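Local structure of protein argonaute (Methanocaldococcus jannaschii, 5G5S) at residues T334-Q339 with Y473-L478; N322-Y327 with N340-L345; F429-G434 with I480-K485; K378-F383 with N402-F407; T312-K317 with T666-S671. The protein cuts single-stranded DNA as an endonuclease steered by short DNA guides, with a possible part in defence against invading genetic elements. One frame throughout, in Å; residues are numbered along the deposited sequence.

Interaction 1 (T334-Q339 with Y473-L478); sequences TWIYNQ and YMTNNL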
# COMPACT_ATOMS: atom_id res chain seq x y z
N THR A 334 28.48 -0.78 9.42
CA THR A 334 29.55 -1.72 9.13
C THR A 334 30.69 -1.62 10.17
O THR A 334 31.39 -2.60 10.42
CB THR A 334 29.99 -1.64 7.67
OG1 THR A 334 29.90 -0.27 7.24
CG2 THR A 334 29.14 -2.52 6.76
N TRP A 335 30.78 -0.44 10.84
CA TRP A 335 31.72 -0.10 11.91
C TRP A 335 31.45 -0.88 13.21
O TRP A 335 32.27 -0.83 14.14
CB TRP A 335 31.77 1.42 12.15
CG TRP A 335 30.42 2.06 12.33
CD1 TRP A 335 29.65 2.63 11.36
CD2 TRP A 335 29.69 2.18 13.56
NE1 TRP A 335 28.48 3.11 11.91
CE2 TRP A 335 28.48 2.84 13.26
CE3 TRP A 335 29.95 1.80 14.89
CZ2 TRP A 335 27.52 3.14 14.24
CZ3 TRP A 335 28.99 2.08 15.86
CH2 TRP A 335 27.80 2.73 15.53
N ILE A 336 30.31 -1.60 13.28
CA ILE A 336 29.94 -2.44 14.43
C ILE A 336 30.91 -3.63 14.48
O ILE A 336 31.40 -3.96 15.56
CB ILE A 336 28.43 -2.86 14.36
CG1 ILE A 336 27.49 -1.63 14.52
CG2 ILE A 336 28.07 -4.00 15.34
CD1 ILE A 336 27.27 -1.06 15.92
N TYR A 337 31.20 -4.25 13.32
CA TYR A 337 32.12 -5.38 13.22
C TYR A 337 33.51 -4.91 12.78
O TYR A 337 34.47 -5.09 13.53
CB TYR A 337 31.58 -6.46 12.25
CG TYR A 337 30.31 -7.14 12.73
CD1 TYR A 337 29.06 -6.58 12.49
CD2 TYR A 337 30.35 -8.38 13.35
CE1 TYR A 337 27.89 -7.20 12.91
CE2 TYR A 337 29.19 -9.03 13.77
CZ TYR A 337 27.95 -8.43 13.55
OH TYR A 337 26.80 -9.05 13.96
N ASN A 338 33.61 -4.27 11.60
CA ASN A 338 34.85 -3.76 11.01
C ASN A 338 35.38 -2.51 11.72
O ASN A 338 34.73 -1.46 11.72
CB ASN A 338 34.63 -3.51 9.50
CG ASN A 338 35.88 -3.43 8.64
OD1 ASN A 338 36.96 -2.99 9.06
ND2 ASN A 338 35.74 -3.80 7.38
N GLN A 339 36.59 -2.62 12.31
CA GLN A 339 37.29 -1.56 13.05
C GLN A 339 37.83 -0.44 12.14
O GLN A 339 38.09 0.66 12.62
CB GLN A 339 38.44 -2.16 13.87
N TYR A 473 25.42 -8.04 7.65
CA TYR A 473 24.34 -7.55 6.79
C TYR A 473 23.01 -7.37 7.54
O TYR A 473 22.42 -6.29 7.48
CB TYR A 473 24.18 -8.50 5.58
CG TYR A 473 23.14 -8.07 4.56
CD1 TYR A 473 23.49 -7.27 3.47
CD2 TYR A 473 21.82 -8.52 4.64
CE1 TYR A 473 22.54 -6.88 2.52
CE2 TYR A 473 20.87 -8.14 3.69
CZ TYR A 473 21.23 -7.31 2.64
OH TYR A 473 20.29 -6.93 1.72
N MET A 474 22.54 -8.42 8.24
CA MET A 474 21.31 -8.40 9.02
C MET A 474 21.42 -7.50 10.24
O MET A 474 20.43 -6.87 10.61
CB MET A 474 20.93 -9.81 9.45
CG MET A 474 19.47 -9.95 9.83
SD MET A 474 18.92 -11.66 9.73
CE MET A 474 19.21 -11.98 7.94
N THR A 475 22.62 -7.43 10.87
CA THR A 475 22.87 -6.58 12.02
C THR A 475 22.68 -5.11 11.62
O THR A 475 22.00 -4.37 12.33
CB THR A 475 24.24 -6.88 12.63
OG1 THR A 475 24.28 -8.25 13.02
CG2 THR A 475 24.55 -6.00 13.83
N ASN A 476 23.26 -4.73 10.46
CA ASN A 476 23.16 -3.41 9.85
C ASN A 476 21.67 -3.08 9.59
O ASN A 476 21.21 -2.01 9.99
CB ASN A 476 23.99 -3.36 8.56
CG ASN A 476 23.92 -2.06 7.80
OD1 ASN A 476 24.55 -1.07 8.16
ND2 ASN A 476 23.17 -2.05 6.71
N ASN A 477 20.91 -4.02 8.99
CA ASN A 477 19.48 -3.85 8.70
C ASN A 477 18.62 -3.77 9.95
O ASN A 477 17.62 -3.05 9.96
CB ASN A 477 18.96 -4.93 7.76
CG ASN A 477 19.46 -4.80 6.35
OD1 ASN A 477 19.93 -3.75 5.91
ND2 ASN A 477 19.34 -5.88 5.59
N LEU A 478 19.00 -4.50 11.00
CA LEU A 478 18.29 -4.50 12.27
C LEU A 478 18.46 -3.14 12.94
O LEU A 478 17.49 -2.59 13.42
CB LEU A 478 18.80 -5.63 13.19
CG LEU A 478 18.26 -5.66 14.63
CD1 LEU A 478 16.75 -5.90 14.65
CD2 LEU A 478 19.00 -6.69 15.48
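The phenol oxygen of Tyr337 and the hydroxyl of Thr475 carry this contact, hydrogen-bonded with OH and OG1 2.8 Å apart, and either can be the donor. Thr475 sits in the first turn of helix 473-485, in the Mid domain that holds the 5'-phosphorylated end of the guide DNA, whereas Tyr337 belongs to the loop between strand 323-326 and strand 357-365. The tight part is concentrated on the threonine. Its CG2 lies anti to the backbone N (OG1 chi1 -59°), which turns the methyl to the rim of the tyrosine ring, 3.7 Å from Tyr337 CE1; CB of Thr475 lies in the ring plane at the same edge. The ring is thus met along one edge by carbon and at its hydroxyl by oxygen. Ile336 adds a light apolar touch, its CG2 4.3 Å from Thr475 CG2. OG1 of buried Thr475 is also bonded to Trp466 NE1 and Asp469 OD2, so several partners fix the rotation of the hydroxyl. Although Tyr337 itself is exposed, the looser side is at partly exposed Thr334, whose N stands 4.1 Å from Asn476 OD1, which instead accepts from Phe333 N while Asn476 ND2 donates to Thr329 O. These two bonds tie the buried amide to the backbone of the residues leading into 334-339. Among the neighbouring elements, helix 372-390 fills in beside the pair, with Tyr386 against Ile336 and Met382 against Thr475, while Met474 turns to helix 463-467 and strand 456-462.

Interaction 2 (N322-Y327 with N340-L345); sequences NPTKIY and NAKIYL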
# COMPACT_ATOMS: atom_id res chain seq x y z
N ASN A 322 30.16 16.31 10.47
CA ASN A 322 30.15 16.98 9.17
C ASN A 322 29.50 16.09 8.09
O ASN A 322 29.77 14.89 8.06
CB ASN A 322 31.57 17.40 8.76
N PRO A 323 28.62 16.64 7.21
CA PRO A 323 27.95 15.81 6.19
C PRO A 323 28.88 15.07 5.23
O PRO A 323 29.87 15.63 4.78
CB PRO A 323 27.04 16.80 5.46
CG PRO A 323 26.84 17.91 6.43
CD PRO A 323 28.16 18.04 7.13
N THR A 324 28.53 13.80 4.91
CA THR A 324 29.29 12.91 4.01
C THR A 324 28.36 12.13 3.08
O THR A 324 27.32 11.64 3.53
CB THR A 324 30.14 11.91 4.81
OG1 THR A 324 30.15 12.24 6.19
CG2 THR A 324 31.55 11.77 4.25
N LYS A 325 28.76 11.99 1.80
CA LYS A 325 28.01 11.27 0.78
C LYS A 325 28.12 9.76 0.93
O LYS A 325 29.22 9.21 1.01
CB LYS A 325 28.41 11.71 -0.64
CG LYS A 325 27.40 12.65 -1.29
CD LYS A 325 28.04 13.55 -2.33
CE LYS A 325 27.93 13.01 -3.74
NZ LYS A 325 26.90 13.74 -4.53
N ILE A 326 26.95 9.11 0.98
CA ILE A 326 26.75 7.67 1.09
C ILE A 326 25.78 7.31 -0.04
O ILE A 326 24.89 8.10 -0.34
CB ILE A 326 26.27 7.32 2.53
CG1 ILE A 326 27.39 6.67 3.39
CG2 ILE A 326 24.92 6.58 2.63
CD1 ILE A 326 27.88 5.25 2.95
N TYR A 327 25.98 6.17 -0.72
CA TYR A 327 25.10 5.79 -1.83
C TYR A 327 24.12 4.70 -1.46
O TYR A 327 23.12 4.50 -2.16
CB TYR A 327 25.92 5.43 -3.09
CG TYR A 327 26.50 6.65 -3.77
CD1 TYR A 327 27.73 7.17 -3.39
CD2 TYR A 327 25.78 7.32 -4.77
CE1 TYR A 327 28.25 8.31 -3.99
CE2 TYR A 327 26.30 8.46 -5.39
CZ TYR A 327 27.53 8.96 -4.98
OH TYR A 327 28.05 10.08 -5.58
N ASN A 340 38.02 -0.75 10.84
CA ASN A 340 38.54 0.18 9.84
C ASN A 340 37.42 0.87 9.03
O ASN A 340 37.70 1.84 8.32
CB ASN A 340 39.53 -0.52 8.92
CG ASN A 340 40.73 -1.05 9.65
OD1 ASN A 340 41.60 -0.30 10.09
ND2 ASN A 340 40.78 -2.36 9.83
N ALA A 341 36.18 0.36 9.16
CA ALA A 341 34.99 0.91 8.48
C ALA A 341 34.67 2.30 9.03
O ALA A 341 34.77 2.52 10.24
CB ALA A 341 33.80 -0.01 8.67
N LYS A 342 34.31 3.24 8.13
CA LYS A 342 33.98 4.62 8.48
C LYS A 342 32.76 4.70 9.40
O LYS A 342 31.72 4.10 9.09
CB LYS A 342 33.80 5.48 7.21
CG LYS A 342 33.68 6.98 7.48
CD LYS A 342 33.59 7.81 6.21
CE LYS A 342 33.10 9.21 6.47
NZ LYS A 342 34.16 10.09 7.05
N ILE A 343 32.90 5.41 10.54
CA ILE A 343 31.82 5.62 11.52
C ILE A 343 30.90 6.74 11.04
O ILE A 343 31.37 7.85 10.76
CB ILE A 343 32.36 5.91 12.96
CG1 ILE A 343 33.29 4.78 13.46
CG2 ILE A 343 31.19 6.17 13.96
CD1 ILE A 343 34.16 5.14 14.61
N TYR A 344 29.59 6.45 10.95
CA TYR A 344 28.54 7.37 10.51
C TYR A 344 27.60 7.72 11.66
O TYR A 344 27.12 6.82 12.37
CB TYR A 344 27.75 6.78 9.34
CG TYR A 344 28.59 6.48 8.12
CD1 TYR A 344 29.24 7.50 7.43
CD2 TYR A 344 28.69 5.19 7.62
CE1 TYR A 344 29.99 7.24 6.29
CE2 TYR A 344 29.43 4.92 6.47
CZ TYR A 344 30.08 5.95 5.81
OH TYR A 344 30.80 5.69 4.67
N LEU A 345 27.34 9.03 11.84
CA LEU A 345 26.48 9.56 12.91
C LEU A 345 25.16 10.17 12.39
O LEU A 345 25.11 10.63 11.25
CB LEU A 345 27.27 10.54 13.81
CG LEU A 345 28.51 9.96 14.55
CD1 LEU A 345 29.30 11.05 15.20
CD2 LEU A 345 28.10 8.93 15.61
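With chi1 at -60°, CG of Tyr344 stands beside its own backbone N and the ring swings toward Ile326, whose chi1 of -105° sends CG1 out to meet it. Ile326 ends strand 323-326, an outermost strand of a small three-stranded antiparallel sheet, and Tyr344 lies in the chain returning from the loop that follows. The two side chains arrive from opposite directions, and the isoleucine lies over a ring face in a CH-pi contact: CG1 of Ile326 is 4.1 Å from the centroid of the Tyr344 ring, 27° off its normal. The CD1 methyl reaches on to the hydroxyl end, 3.7 Å from Tyr344 CZ. Buried Ile326 also rests on Leu314 and Val316 of the adjoining strand, and Tyr344 touches Val316, so strand and returning chain share one apolar patch. The second pair is more open. Lys342, exposed, runs out as an extended chain bent at its last torsion, and meets Thr324 tip to tip through carbon. Away from the guide-binding and catalytic residues, the contact joins edge strand 323-326 to the loop that follows it. The atoms that meet in the second pair are the Thr324 methyl CG2 and Lys342 CE, 3.7 Å apart.

Interaction 3 (F429-G434 with I480-K485); sequences FALIIG and IQIMGK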
# COMPACT_ATOMS: atom_id res chain seq x y z
N PHE A 429 12.90 -0.27 25.22
CA PHE A 429 13.10 -1.04 24.00
C PHE A 429 13.04 -2.54 24.28
O PHE A 429 13.33 -2.96 25.40
CB PHE A 429 14.39 -0.64 23.25
CG PHE A 429 14.46 -1.25 21.87
CD1 PHE A 429 13.68 -0.75 20.83
CD2 PHE A 429 15.24 -2.38 21.63
CE1 PHE A 429 13.69 -1.36 19.57
CE2 PHE A 429 15.24 -2.98 20.37
CZ PHE A 429 14.47 -2.47 19.35
N ALA A 430 12.62 -3.33 23.28
CA ALA A 430 12.59 -4.79 23.41
C ALA A 430 13.08 -5.44 22.13
O ALA A 430 12.55 -5.15 21.06
CB ALA A 430 11.20 -5.27 23.78
N LEU A 431 14.11 -6.27 22.23
CA LEU A 431 14.64 -7.00 21.08
C LEU A 431 14.08 -8.42 21.17
O LEU A 431 14.35 -9.14 22.13
CB LEU A 431 16.18 -6.98 21.08
CG LEU A 431 16.89 -7.69 19.93
CD1 LEU A 431 16.75 -6.91 18.62
CD2 LEU A 431 18.36 -7.92 20.25
N ILE A 432 13.22 -8.77 20.21
CA ILE A 432 12.55 -10.06 20.16
C ILE A 432 13.31 -11.01 19.21
O ILE A 432 13.46 -10.71 18.02
CB ILE A 432 11.04 -9.91 19.78
CG1 ILE A 432 10.28 -9.01 20.78
CG2 ILE A 432 10.35 -11.26 19.61
CD1 ILE A 432 9.08 -8.24 20.13
N ILE A 433 13.80 -12.13 19.77
CA ILE A 433 14.50 -13.18 19.02
C ILE A 433 13.51 -14.35 18.86
O ILE A 433 13.14 -15.00 19.85
CB ILE A 433 15.83 -13.63 19.71
CG1 ILE A 433 16.64 -12.45 20.35
CG2 ILE A 433 16.68 -14.53 18.79
CD1 ILE A 433 17.25 -11.41 19.39
N GLY A 434 13.05 -14.55 17.63
CA GLY A 434 12.08 -15.59 17.31
C GLY A 434 12.54 -16.59 16.28
O GLY A 434 13.71 -16.60 15.89
N ILE A 480 19.22 -0.26 11.40
CA ILE A 480 18.52 0.72 10.55
C ILE A 480 17.05 0.81 10.99
O ILE A 480 16.53 1.91 11.20
CB ILE A 480 18.64 0.38 9.03
CG1 ILE A 480 20.07 0.66 8.51
CG2 ILE A 480 17.60 1.17 8.21
CD1 ILE A 480 20.44 -0.04 7.24
N GLN A 481 16.41 -0.36 11.16
CA GLN A 481 15.02 -0.45 11.56
C GLN A 481 14.77 0.03 12.99
O GLN A 481 13.77 0.71 13.21
CB GLN A 481 14.44 -1.85 11.29
CG GLN A 481 12.92 -1.83 11.29
CD GLN A 481 12.29 -2.85 10.39
OE1 GLN A 481 12.77 -3.15 9.30
NE2 GLN A 481 11.14 -3.35 10.82
N ILE A 482 15.70 -0.25 13.93
CA ILE A 482 15.64 0.20 15.32
C ILE A 482 15.68 1.74 15.38
O ILE A 482 14.86 2.34 16.08
CB ILE A 482 16.74 -0.48 16.19
CG1 ILE A 482 16.39 -1.96 16.46
CG2 ILE A 482 16.99 0.29 17.50
CD1 ILE A 482 17.50 -2.83 17.23
N MET A 483 16.59 2.37 14.60
CA MET A 483 16.72 3.83 14.48
C MET A 483 15.41 4.47 14.01
O MET A 483 14.99 5.47 14.59
CB MET A 483 17.87 4.23 13.51
CG MET A 483 19.26 3.79 13.96
SD MET A 483 19.84 4.47 15.54
CE MET A 483 19.56 3.07 16.60
N GLY A 484 14.79 3.87 12.99
CA GLY A 484 13.52 4.31 12.43
C GLY A 484 12.39 4.25 13.45
O GLY A 484 11.62 5.19 13.57
N LYS A 485 12.32 3.14 14.19
CA LYS A 485 11.34 2.91 15.25
C LYS A 485 11.55 3.85 16.41
O LYS A 485 10.60 4.13 17.13
CB LYS A 485 11.33 1.43 15.69
CG LYS A 485 10.84 0.50 14.56
CD LYS A 485 10.33 -0.83 15.06
CE LYS A 485 8.87 -0.82 15.37
NZ LYS A 485 8.32 -2.20 15.43
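Apolar contact between Phe429 and Ile482 joins strand 428-434 to helix 473-485 in the Mid domain, whose parallel four-stranded sheet has this strand as one of its two inner members. The ring and the isoleucine cross at about a right angle, and the tip of the ring does the touching: Phe429 CZ lies 3.5 Å from Ile482 CG1 and 3.7 Å from Ile482 CD1. Phe429 CG is anti to the backbone N (chi1 -169°), which carries the ring out from the strand to the helix; its approach to CG1 is oblique. Ring-on-ring contact comes from outside the pair, where Phe398 meets Phe429 edge to face. Polar bonds are made by other residues of the same helix: Lys485 bonds through NZ to Ser458 O and forms a salt bridge with the chain-terminal carboxylate of Ile715, while Gln481, which interacts with guide DNA, accepts from Leu673 N through OE1. The Phe429 side chain is about 4 Å from that of Gln459, a divalent-metal ligand in another structure of this protein, which places the packing beside residues that bind the guide's 5'-phosphorylated end. More distantly, Leu431 CD1 lies 4.4 Å from Ile482 CD1.

Interaction 4 (K378-F383 with N402-F407); sequences KVNKMF and NRWKYF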
# COMPACT_ATOMS: atom_id res chain seq x y z
N LYS A 378 25.62 -12.78 20.35
CA LYS A 378 25.20 -12.01 19.17
C LYS A 378 24.59 -10.65 19.56
O LYS A 378 24.89 -9.64 18.93
CB LYS A 378 24.23 -12.81 18.30
CG LYS A 378 24.87 -13.41 17.05
CD LYS A 378 24.66 -12.53 15.82
CE LYS A 378 25.44 -13.07 14.65
NZ LYS A 378 25.43 -12.14 13.50
N VAL A 379 23.72 -10.65 20.60
CA VAL A 379 23.04 -9.48 21.17
C VAL A 379 24.10 -8.58 21.87
O VAL A 379 24.05 -7.36 21.74
CB VAL A 379 21.90 -9.92 22.13
CG1 VAL A 379 21.31 -8.74 22.91
CG2 VAL A 379 20.80 -10.66 21.38
N ASN A 380 25.07 -9.20 22.59
CA ASN A 380 26.15 -8.50 23.29
C ASN A 380 27.15 -7.83 22.34
O ASN A 380 27.35 -6.62 22.43
CB ASN A 380 26.86 -9.41 24.31
CG ASN A 380 26.00 -9.82 25.49
OD1 ASN A 380 25.04 -9.14 25.88
ND2 ASN A 380 26.35 -10.94 26.11
N LYS A 381 27.74 -8.61 21.39
CA LYS A 381 28.70 -8.11 20.39
C LYS A 381 28.13 -6.97 19.55
O LYS A 381 28.89 -6.10 19.13
CB LYS A 381 29.21 -9.24 19.49
N MET A 382 26.81 -6.97 19.31
CA MET A 382 26.16 -5.90 18.54
C MET A 382 25.95 -4.64 19.40
O MET A 382 26.32 -3.55 18.96
CB MET A 382 24.83 -6.38 17.94
CG MET A 382 23.98 -5.23 17.39
SD MET A 382 22.29 -5.66 16.93
CE MET A 382 21.60 -6.04 18.50
N PHE A 383 25.33 -4.79 20.58
CA PHE A 383 25.05 -3.67 21.48
C PHE A 383 26.27 -3.05 22.15
O PHE A 383 26.30 -1.84 22.30
CB PHE A 383 23.95 -4.02 22.50
CG PHE A 383 22.53 -4.05 21.98
CD1 PHE A 383 21.97 -2.93 21.36
CD2 PHE A 383 21.72 -5.16 22.19
CE1 PHE A 383 20.64 -2.95 20.92
CE2 PHE A 383 20.38 -5.17 21.76
CZ PHE A 383 19.86 -4.06 21.13
N ASN A 402 19.88 -7.73 33.18
CA ASN A 402 18.89 -8.56 33.89
C ASN A 402 17.48 -8.62 33.29
O ASN A 402 16.61 -9.29 33.84
CB ASN A 402 18.86 -8.23 35.40
CG ASN A 402 20.22 -8.28 36.02
OD1 ASN A 402 20.84 -7.24 36.30
ND2 ASN A 402 20.75 -9.48 36.18
N ARG A 403 17.28 -7.95 32.13
CA ARG A 403 16.00 -7.92 31.42
C ARG A 403 15.94 -8.92 30.24
O ARG A 403 15.32 -8.64 29.21
CB ARG A 403 15.63 -6.48 31.01
CG ARG A 403 15.16 -5.62 32.17
CD ARG A 403 15.03 -4.17 31.78
NE ARG A 403 15.38 -3.28 32.89
CZ ARG A 403 16.55 -2.67 33.03
NH1 ARG A 403 17.50 -2.82 32.11
NH2 ARG A 403 16.78 -1.89 34.07
N TRP A 404 16.57 -10.09 30.43
CA TRP A 404 16.58 -11.23 29.51
C TRP A 404 15.42 -12.10 29.97
O TRP A 404 15.42 -12.56 31.12
CB TRP A 404 17.90 -12.02 29.61
CG TRP A 404 19.10 -11.32 29.05
CD1 TRP A 404 19.87 -10.39 29.69
CD2 TRP A 404 19.70 -11.54 27.77
NE1 TRP A 404 20.89 -9.98 28.86
CE2 TRP A 404 20.82 -10.68 27.68
CE3 TRP A 404 19.41 -12.39 26.69
CZ2 TRP A 404 21.64 -10.64 26.55
CZ3 TRP A 404 20.22 -12.34 25.57
CH2 TRP A 404 21.32 -11.47 25.50
N LYS A 405 14.43 -12.30 29.10
CA LYS A 405 13.23 -13.07 29.43
C LYS A 405 12.83 -14.03 28.31
O LYS A 405 12.97 -13.70 27.12
CB LYS A 405 12.05 -12.11 29.71
CG LYS A 405 12.11 -11.40 31.06
CD LYS A 405 11.00 -10.36 31.21
CE LYS A 405 10.58 -10.10 32.64
NZ LYS A 405 11.63 -9.43 33.45
N TYR A 406 12.28 -15.19 28.69
CA TYR A 406 11.77 -16.18 27.75
C TYR A 406 10.26 -16.01 27.58
O TYR A 406 9.58 -15.60 28.53
CB TYR A 406 12.07 -17.61 28.20
CG TYR A 406 13.49 -18.07 27.95
CD1 TYR A 406 13.96 -18.30 26.66
CD2 TYR A 406 14.34 -18.37 29.02
CE1 TYR A 406 15.26 -18.75 26.43
CE2 TYR A 406 15.64 -18.84 28.80
CZ TYR A 406 16.09 -19.02 27.50
OH TYR A 406 17.37 -19.48 27.29
N PHE A 407 9.73 -16.34 26.39
CA PHE A 407 8.30 -16.26 26.08
C PHE A 407 7.86 -17.39 25.14
O PHE A 407 8.68 -17.98 24.43
CB PHE A 407 7.94 -14.87 25.49
CG PHE A 407 8.35 -14.63 24.06
CD1 PHE A 407 9.60 -14.09 23.75
CD2 PHE A 407 7.49 -14.93 23.01
CE1 PHE A 407 9.98 -13.87 22.43
CE2 PHE A 407 7.88 -14.72 21.68
CZ PHE A 407 9.12 -14.19 21.40
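A beta-alpha-beta unit, strand 357-365, helix 372-390 and strand 397-407, is joined here, where Val379 and Asn380 of the helix meet Trp404 of the last strand. This strand lies at one edge of the parallel Mid-domain sheet, and its indole reaches out to the covering helix. Val379 and Trp404 come from opposite directions: the far corner of the six-membered ring meets the valine, with Trp404 CH2 3.8 Å from Val379 CB and equally near its CG1. CG1 is anti to the backbone N (chi1 171°), which turns this methyl to the indole, whereas CG2 packs on Leu431. Asn380 approaches differently. Its oxygen lies in the indole plane at the ring edge, and amide and ring planes are 77° apart. That oxygen has its polar partner in Tyr400, whose OH is hydrogen-bonded to it; the Tyr400 ring also meets Trp404 with planes at about 85°. Inward, Val379 is buried and continues into Leu431 and Ile433 of strand 428-434, while Trp404 rests on Ile362 and Ile364 of strand 357-365 and remains partly exposed. At the indole edge, Asn380 OD1 is 3.8 Å from Trp404 CZ2.

Interaction 5 (T312-K317 with T666-S671); sequences TPLLVK and TKMNYS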
# COMPACT_ATOMS: atom_id res chain seq x y z
N THR A 312 20.70 8.27 -6.38
CA THR A 312 20.82 9.48 -5.57
C THR A 312 21.57 9.21 -4.26
O THR A 312 21.28 8.24 -3.58
CB THR A 312 19.47 10.19 -5.46
OG1 THR A 312 19.05 10.54 -6.79
CG2 THR A 312 19.49 11.44 -4.58
N PRO A 313 22.62 10.01 -3.95
CA PRO A 313 23.34 9.75 -2.70
C PRO A 313 22.55 10.24 -1.49
O PRO A 313 21.60 11.02 -1.62
CB PRO A 313 24.67 10.50 -2.88
CG PRO A 313 24.53 11.32 -4.11
CD PRO A 313 23.14 11.20 -4.63
N LEU A 314 22.93 9.72 -0.33
CA LEU A 314 22.35 10.05 0.95
C LEU A 314 23.41 10.77 1.76
O LEU A 314 24.61 10.58 1.53
CB LEU A 314 21.88 8.77 1.68
CG LEU A 314 20.84 7.90 0.95
CD1 LEU A 314 20.87 6.47 1.45
CD2 LEU A 314 19.44 8.48 1.05
N LEU A 315 22.97 11.62 2.69
CA LEU A 315 23.87 12.34 3.58
C LEU A 315 23.70 11.85 5.01
O LEU A 315 22.58 11.61 5.45
CB LEU A 315 23.65 13.85 3.49
CG LEU A 315 24.08 14.54 2.21
CD1 LEU A 315 23.56 15.95 2.17
CD2 LEU A 315 25.61 14.55 2.06
N VAL A 316 24.81 11.70 5.71
CA VAL A 316 24.93 11.26 7.10
C VAL A 316 26.02 12.12 7.72
O VAL A 316 26.77 12.76 6.98
CB VAL A 316 25.28 9.76 7.22
CG1 VAL A 316 24.05 8.89 7.07
CG2 VAL A 316 26.36 9.34 6.22
N LYS A 317 26.16 12.10 9.05
CA LYS A 317 27.26 12.84 9.67
C LYS A 317 28.46 11.90 9.87
O LYS A 317 28.27 10.68 9.92
CB LYS A 317 26.84 13.50 11.00
CG LYS A 317 25.62 14.42 10.93
CD LYS A 317 25.86 15.71 10.14
CE LYS A 317 24.81 16.76 10.41
NZ LYS A 317 24.94 17.33 11.78
N THR A 666 11.61 6.38 -2.36
CA THR A 666 11.57 4.92 -2.09
C THR A 666 12.86 4.50 -1.32
O THR A 666 12.92 3.42 -0.71
CB THR A 666 11.42 4.10 -3.41
OG1 THR A 666 12.66 4.11 -4.15
CG2 THR A 666 10.25 4.56 -4.30
N LYS A 667 13.89 5.35 -1.40
CA LYS A 667 15.19 5.16 -0.76
C LYS A 667 15.19 5.66 0.70
O LYS A 667 16.10 5.33 1.44
CB LYS A 667 16.26 5.87 -1.60
CG LYS A 667 17.61 5.19 -1.62
CD LYS A 667 18.61 6.05 -2.38
CE LYS A 667 19.93 5.35 -2.62
NZ LYS A 667 19.87 4.48 -3.82
N MET A 668 14.20 6.48 1.11
CA MET A 668 14.10 6.98 2.49
C MET A 668 13.39 5.95 3.38
O MET A 668 12.41 6.22 4.06
CB MET A 668 13.44 8.38 2.53
CG MET A 668 14.27 9.48 1.85
SD MET A 668 16.04 9.56 2.33
CE MET A 668 15.90 10.03 4.04
N ASN A 669 13.95 4.75 3.38
CA ASN A 669 13.48 3.54 4.02
C ASN A 669 14.24 3.18 5.32
O ASN A 669 15.47 3.17 5.34
CB ASN A 669 13.61 2.38 3.01
CG ASN A 669 12.95 1.10 3.43
OD1 ASN A 669 13.31 0.00 3.03
ND2 ASN A 669 11.91 1.22 4.21
N TYR A 670 13.48 2.85 6.38
CA TYR A 670 13.97 2.33 7.64
C TYR A 670 13.42 0.92 7.85
O TYR A 670 13.72 0.31 8.85
CB TYR A 670 13.62 3.26 8.81
CG TYR A 670 14.46 4.52 8.85
CD1 TYR A 670 15.68 4.55 9.52
CD2 TYR A 670 14.02 5.70 8.26
CE1 TYR A 670 16.45 5.71 9.58
CE2 TYR A 670 14.78 6.86 8.30
CZ TYR A 670 16.00 6.86 8.96
OH TYR A 670 16.76 8.00 9.00
N SER A 671 12.62 0.40 6.89
CA SER A 671 12.05 -0.96 6.88
C SER A 671 13.05 -1.90 6.17
O SER A 671 12.69 -2.63 5.24
CB SER A 671 10.70 -0.98 6.17
OG SER A 671 9.85 0.07 6.59
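Thr312 and Lys667 are the nearest residues of two chain pieces that keep well apart, their CA atoms 8.6 Å from each other, one leading into strand 314-317 and the other starting a loop in which Met668 centres an inverse gamma turn. Side chains span the gap. Lys667 extends to the Thr312 carbonyl, its CE 3.3 Å from Thr312 O, and then bends at the last torsion (chi4 84°), where NZ is hydrogen-bonded to Asn311 OD1. CE thus sits beyond the oxygen, nearly in line with the C=O bond. Thr312 is anchored in turn by OG1, bonded to Asp664 OD1. The apolar half is Leu314 with Met668: the two side chains slide past each other in opposite directions, Leu314 CD2 meeting the sulfur, Met668 SD, at 3.8 Å. The bend at chi2 (-49°) brings the sulfur to the leucine. The same leucine methyl lies 4.3 Å from Lys667 CD. All four residues are buried. Further along the loop Ser671 interacts with guide DNA. Leu314 also packs on Ile326 of strand 323-326 and Met668 on Leu493 of strand 492-493, while Ser671 reaches helix 684-697, so the loop bridges the three-stranded sheet and that helix.

How the interactions relate
Interactions 3 and 5 are wholly buried and interaction 1 largely so, whereas interactions 2 and 4 lie partly at the surface, each with a partly exposed aromatic ring. Interactions 1 and 3 share helix 473-485, and interactions 3 and 4 reach the same parallel sheet, meeting where Leu431 packs on Val379 and Phe383. Interactions 2 and 5 use neighbouring strands of the small antiparallel sheet. Trp335 joins interaction 1 to interaction 2 by packing on Lys342 and Ile343, and Tyr670 joins interaction 5 to interaction 3 at Ile480. Only interaction 1 is hydrogen-bonded between its segments; interaction 2 has a CH-pi contact, 3 and 4 are mainly apolar, and interaction 5 adds sulfur and carbonyl-oxygen packing.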